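Side-chain contacts in cytochrome C (Marichromatium purpuratum 984, PDB 5LO9), which probably carries electrons through its four c-type hemes while interconverting thiosulfate and tetrathionate at one of them, as a fused thiosulfate dehydrogenase: residues A434-H437 and T441-A444; E462-A467 and S495-Y500. All coordinates share one frame; numbering follows the deposited sequence.

Interaction 1 (A434-H437 and T441-A444); sequences AGMH and TAAA. With THJ (thiosulfate), chain J; HEC (heme c), chain E.
With CG anti to the backbone N (chi1 -165°) and further bends at chi2 and chi3, the M436 side chain folds back so that its sulfur meets A442 while its methyl stays beside the heme. M436 SD lies 3.8 Å from A442 CB, and M436 CE comes within 3.9 Å of the heme carbon CAC. T441 turns OG1 beside its backbone N (chi1 -62°), which leaves CG2 anti to that N, a setting that brings this methyl beside both the G435 carbonyl (T441 CG2 to G435 O 3.6 Å) and the heme methyl CMD (3.7 Å from the same CG2). A442 CB rests against the carbonyl oxygen of M436, which accepts a hydrogen bond from N471. Residues 435-437 form a short 3-10 turn leading into helix 439-449 of the cytochrome c-type domain, and A434 and G435 line the thiosulfate pocket. There, the G435 amide makes a weak hydrogen bond to thiosulfate, 3.4 Å from N to O2, and S334 binds the same ligand. The turn is held from its other end by H437, which grips A434 O twice: ND1 donates over 2.6 Å, nearly in the plane of its ring, and the backbone N arrives from the opposite face of the carbonyl plane. Y379 and Y430 also pack against M436.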
# COMPACT_ATOMS: atom_id res chain seq x y z
N ALA A 434 -3.86 22.93 5.82
CA ALA A 434 -2.77 22.01 6.17
C ALA A 434 -2.68 21.83 7.68
O ALA A 434 -2.91 22.77 8.46
CB ALA A 434 -1.42 22.52 5.66
N GLY A 435 -2.38 20.60 8.09
CA GLY A 435 -2.28 20.27 9.50
C GLY A 435 -1.33 21.17 10.26
O GLY A 435 -1.55 21.44 11.45
N MET A 436 -0.24 21.61 9.61
CA MET A 436 0.73 22.49 10.25
C MET A 436 0.16 23.87 10.62
O MET A 436 0.78 24.59 11.41
CB MET A 436 1.95 22.65 9.32
CG MET A 436 3.20 23.24 9.98
SD MET A 436 3.90 22.15 11.30
CE MET A 436 4.90 20.99 10.32
N HIS A 437 -0.99 24.27 10.08
CA HIS A 437 -1.59 25.54 10.50
C HIS A 437 -2.20 25.45 11.90
O HIS A 437 -2.55 26.48 12.46
CB HIS A 437 -2.66 26.01 9.47
CG HIS A 437 -4.07 25.61 9.81
ND1 HIS A 437 -4.62 24.42 9.41
CD2 HIS A 437 -5.03 26.24 10.54
CE1 HIS A 437 -5.86 24.32 9.87
NE2 HIS A 437 -6.14 25.41 10.56
N THR A 441 -0.38 21.07 16.57
CA THR A 441 0.45 20.28 15.68
C THR A 441 1.79 20.96 15.43
O THR A 441 2.84 20.31 15.53
CB THR A 441 -0.28 20.04 14.38
OG1 THR A 441 -1.46 19.30 14.67
CG2 THR A 441 0.57 19.26 13.46
N ALA A 442 1.79 22.25 15.11
CA ALA A 442 3.05 22.94 14.86
C ALA A 442 3.86 23.06 16.14
O ALA A 442 5.10 23.03 16.11
CB ALA A 442 2.80 24.30 14.26
N ALA A 443 3.20 23.21 17.28
CA ALA A 443 3.97 23.28 18.51
C ALA A 443 4.70 21.98 18.75
O ALA A 443 5.86 21.97 19.18
CB ALA A 443 3.06 23.60 19.69
N ALA A 444 4.05 20.86 18.47
CA ALA A 444 4.73 19.61 18.68
C ALA A 444 5.88 19.44 17.70
O ALA A 444 6.95 18.94 18.07
CB ALA A 444 3.74 18.48 18.57
S1 THJ J . -1.69 17.21 5.34
O1 THJ J . -2.77 16.43 4.66
O2 THJ J . -2.01 17.44 6.79
O3 THJ J . -1.65 18.56 4.72
S2 THJ J . -0.03 16.44 5.07
FE HEC E . 2.99 15.47 5.29
CHA HEC E . 1.37 13.59 7.78
CHB HEC E . 3.30 12.62 3.29
CHC HEC E . 4.37 17.42 2.69
CHD HEC E . 3.06 18.18 7.41
NA HEC E . 2.44 13.48 5.52
C1A HEC E . 1.81 12.94 6.55
C2A HEC E . 1.54 11.49 6.40
C3A HEC E . 2.11 11.20 5.10
C4A HEC E . 2.65 12.50 4.62
CMA HEC E . 2.16 9.87 4.43
CAA HEC E . 0.89 10.57 7.39
CBA HEC E . 1.85 10.33 8.56
CGA HEC E . 1.31 9.29 9.52
O1A HEC E . 2.14 8.77 10.30
O2A HEC E . 0.08 9.00 9.53
NB HEC E . 3.70 15.12 3.36
C1B HEC E . 3.74 13.91 2.76
C2B HEC E . 4.28 13.97 1.39
C3B HEC E . 4.58 15.38 1.22
C4B HEC E . 4.18 16.00 2.49
CMB HEC E . 4.50 12.85 0.44
CAB HEC E . 5.15 16.04 -0.00
CBB HEC E . 4.12 15.88 -1.13
NC HEC E . 3.60 17.46 5.08
C1C HEC E . 4.14 18.04 4.00
C2C HEC E . 4.53 19.45 4.23
C3C HEC E . 4.13 19.67 5.63
C4C HEC E . 3.58 18.36 6.05
CMC HEC E . 5.16 20.39 3.23
CAC HEC E . 4.28 20.90 6.51
CBC HEC E . 3.76 22.13 5.85
ND HEC E . 2.31 15.81 7.24
C1D HEC E . 2.43 16.95 7.89
C2D HEC E . 1.88 16.89 9.25
C3D HEC E . 1.35 15.52 9.40
C4D HEC E . 1.69 14.96 8.06
CMD HEC E . 1.86 18.03 10.21
CAD HEC E . 0.67 14.85 10.58
CBD HEC E . -0.61 15.55 11.10
CGD HEC E . -1.82 15.66 10.14
O1D HEC E . -1.73 16.15 8.98
O2D HEC E . -2.94 15.29 10.59

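Interaction 2 (E462-A467 and S495-Y500); sequences EAWDVA and SPFDLY
Helix 460-470, in the cytochrome c-like part of the chain that carries heme c #3, meets the loop after helix 485-492 through one aromatic pair, W464 and F497. The outer side of the indole six-membered ring does the touching. W464 CZ3 is 3.6 Å from F497 CD1, and W464 CH2 is equally close to F497 CE1, so two neighbouring carbons of one ring touch two of the other. The ring planes are inclined by 31° and their centroids lie 5.4 Å apart, an oblique aromatic pair. W464 has CG beside its backbone N (chi1 -77°), which swings the indole off the helix flank toward the loop; F497 leaves the loop with its CB already directed at the helix.

The loop is stiffened from within. S495 to D498 form a type I beta turn, and S495 OG accepts from F497 N over 3.1 Å in a nearly straight bond (171°), an ST turn that sets the backbone at the root of the phenyl ring. An Asx turn follows, in which D498 OD2 is met nearly along its C-O axis by Y500 N, 3.1 Å away. Backbone hydrogen bonding between F497 and V439 joins the same loop to helix 439-449, while W464 packs on V439 and D440, so the loop backbone and the indole both meet the start of that helix.

No hydrogen bond crosses between the two segments, and the indole NH turns elsewhere, to a weak bond with the backbone carbonyl of Q383. The link between helix and loop is therefore dispersive and hydrophobic, with directional hold on the phenyl side supplied by the turn behind it.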
# COMPACT_ATOMS: atom_id res chain seq x y z
N GLU A 462 7.30 27.50 25.29
CA GLU A 462 7.89 28.33 24.25
C GLU A 462 7.41 27.83 22.89
O GLU A 462 7.02 28.61 22.02
CB GLU A 462 9.43 28.33 24.35
CG GLU A 462 10.01 29.10 25.55
CD GLU A 462 11.48 28.79 25.88
OE1 GLU A 462 12.13 27.94 25.26
OE2 GLU A 462 11.99 29.33 26.87
N ALA A 463 7.40 26.51 22.70
CA ALA A 463 6.92 25.97 21.43
C ALA A 463 5.49 26.37 21.17
O ALA A 463 5.15 26.78 20.05
CB ALA A 463 7.04 24.44 21.43
N TRP A 464 4.63 26.27 22.18
CA TRP A 464 3.25 26.73 22.03
C TRP A 464 3.16 28.20 21.64
O TRP A 464 2.37 28.58 20.78
CB TRP A 464 2.47 26.53 23.32
CG TRP A 464 2.03 25.16 23.64
CD1 TRP A 464 2.55 24.33 24.58
CD2 TRP A 464 0.95 24.46 23.03
NE1 TRP A 464 1.86 23.15 24.60
CE2 TRP A 464 0.87 23.21 23.66
CE3 TRP A 464 0.03 24.77 22.01
CZ2 TRP A 464 -0.08 22.26 23.29
CZ3 TRP A 464 -0.90 23.84 21.66
CH2 TRP A 464 -0.95 22.60 22.30
N ASP A 465 3.94 29.06 22.29
CA ASP A 465 3.84 30.48 21.97
C ASP A 465 4.35 30.76 20.55
O ASP A 465 3.72 31.52 19.81
CB ASP A 465 4.58 31.32 23.02
CG ASP A 465 3.95 31.18 24.43
OD1 ASP A 465 2.75 30.82 24.54
OD2 ASP A 465 4.64 31.43 25.46
N VAL A 466 5.47 30.14 20.13
CA VAL A 466 5.96 30.42 18.78
C VAL A 466 5.01 29.87 17.74
O VAL A 466 4.86 30.44 16.65
CB VAL A 466 7.37 29.87 18.51
CG1 VAL A 466 7.94 30.63 17.32
CG2 VAL A 466 8.25 30.08 19.64
N ALA A 467 4.41 28.72 18.03
CA ALA A 467 3.47 28.11 17.09
C ALA A 467 2.26 29.00 16.89
O ALA A 467 1.81 29.21 15.75
CB ALA A 467 3.06 26.73 17.59
N SER A 495 -11.97 24.30 16.60
CA SER A 495 -11.09 23.80 17.65
C SER A 495 -10.43 24.98 18.36
O SER A 495 -10.18 26.03 17.74
CB SER A 495 -10.00 22.88 17.09
OG SER A 495 -8.93 22.74 18.02
N PRO A 496 -10.08 24.83 19.64
CA PRO A 496 -9.36 25.92 20.33
C PRO A 496 -7.94 26.13 19.80
O PRO A 496 -7.33 27.16 20.10
CB PRO A 496 -9.33 25.47 21.80
CG PRO A 496 -10.38 24.32 21.90
CD PRO A 496 -10.37 23.69 20.53
N PHE A 497 -7.39 25.18 19.03
CA PHE A 497 -6.03 25.27 18.51
C PHE A 497 -5.97 25.66 17.06
O PHE A 497 -4.93 25.47 16.43
CB PHE A 497 -5.29 23.94 18.68
CG PHE A 497 -5.29 23.42 20.10
CD1 PHE A 497 -4.47 23.99 21.06
CD2 PHE A 497 -6.08 22.36 20.47
CE1 PHE A 497 -4.47 23.53 22.35
CE2 PHE A 497 -6.08 21.90 21.75
CZ PHE A 497 -5.28 22.48 22.69
N ASP A 498 -7.07 26.14 16.49
CA ASP A 498 -7.18 26.52 15.07
C ASP A 498 -7.61 27.98 15.09
O ASP A 498 -8.71 28.31 15.55
CB ASP A 498 -8.18 25.59 14.33
CG ASP A 498 -8.06 25.68 12.80
OD1 ASP A 498 -8.24 24.66 12.04
OD2 ASP A 498 -7.76 26.83 12.39
N LEU A 499 -6.76 28.86 14.59
CA LEU A 499 -7.05 30.28 14.64
C LEU A 499 -7.77 30.78 13.40
O LEU A 499 -8.03 31.98 13.30
CB LEU A 499 -5.77 31.11 14.83
CG LEU A 499 -4.83 30.70 15.96
CD1 LEU A 499 -3.66 31.69 16.09
CD2 LEU A 499 -5.57 30.55 17.23
N TYR A 500 -8.08 29.90 12.46
CA TYR A 500 -8.85 30.29 11.29
C TYR A 500 -10.18 30.87 11.75
O TYR A 500 -10.88 30.26 12.57
CB TYR A 500 -9.06 29.08 10.36
CG TYR A 500 -9.73 29.39 9.05
CD1 TYR A 500 -8.98 29.55 7.89
CD2 TYR A 500 -11.11 29.55 8.96
CE1 TYR A 500 -9.59 29.83 6.64
CE2 TYR A 500 -11.74 29.83 7.72
CZ TYR A 500 -10.98 29.97 6.57
OH TYR A 500 -11.57 30.26 5.35

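In the fold
The two contacts follow one another in sequence, with centres about 8 Å apart. Consecutive helices 439-449 and 460-470 join them: A443 packs on A463, W464 and A467. A second bridge is polar, a probable hydrogen bond between H437 NE2 and D498 OD1, 2.7 Å long, which ties the 3-10 turn to the later loop; D498 OD1 is hydrogen-bonded to H493 as well. The turn at the thiosulfate pocket is thus backed by the late loop as well as by its own helix. Through V466, the neighbouring helix also touches another heme, so this small region of the fold borders two redox centres.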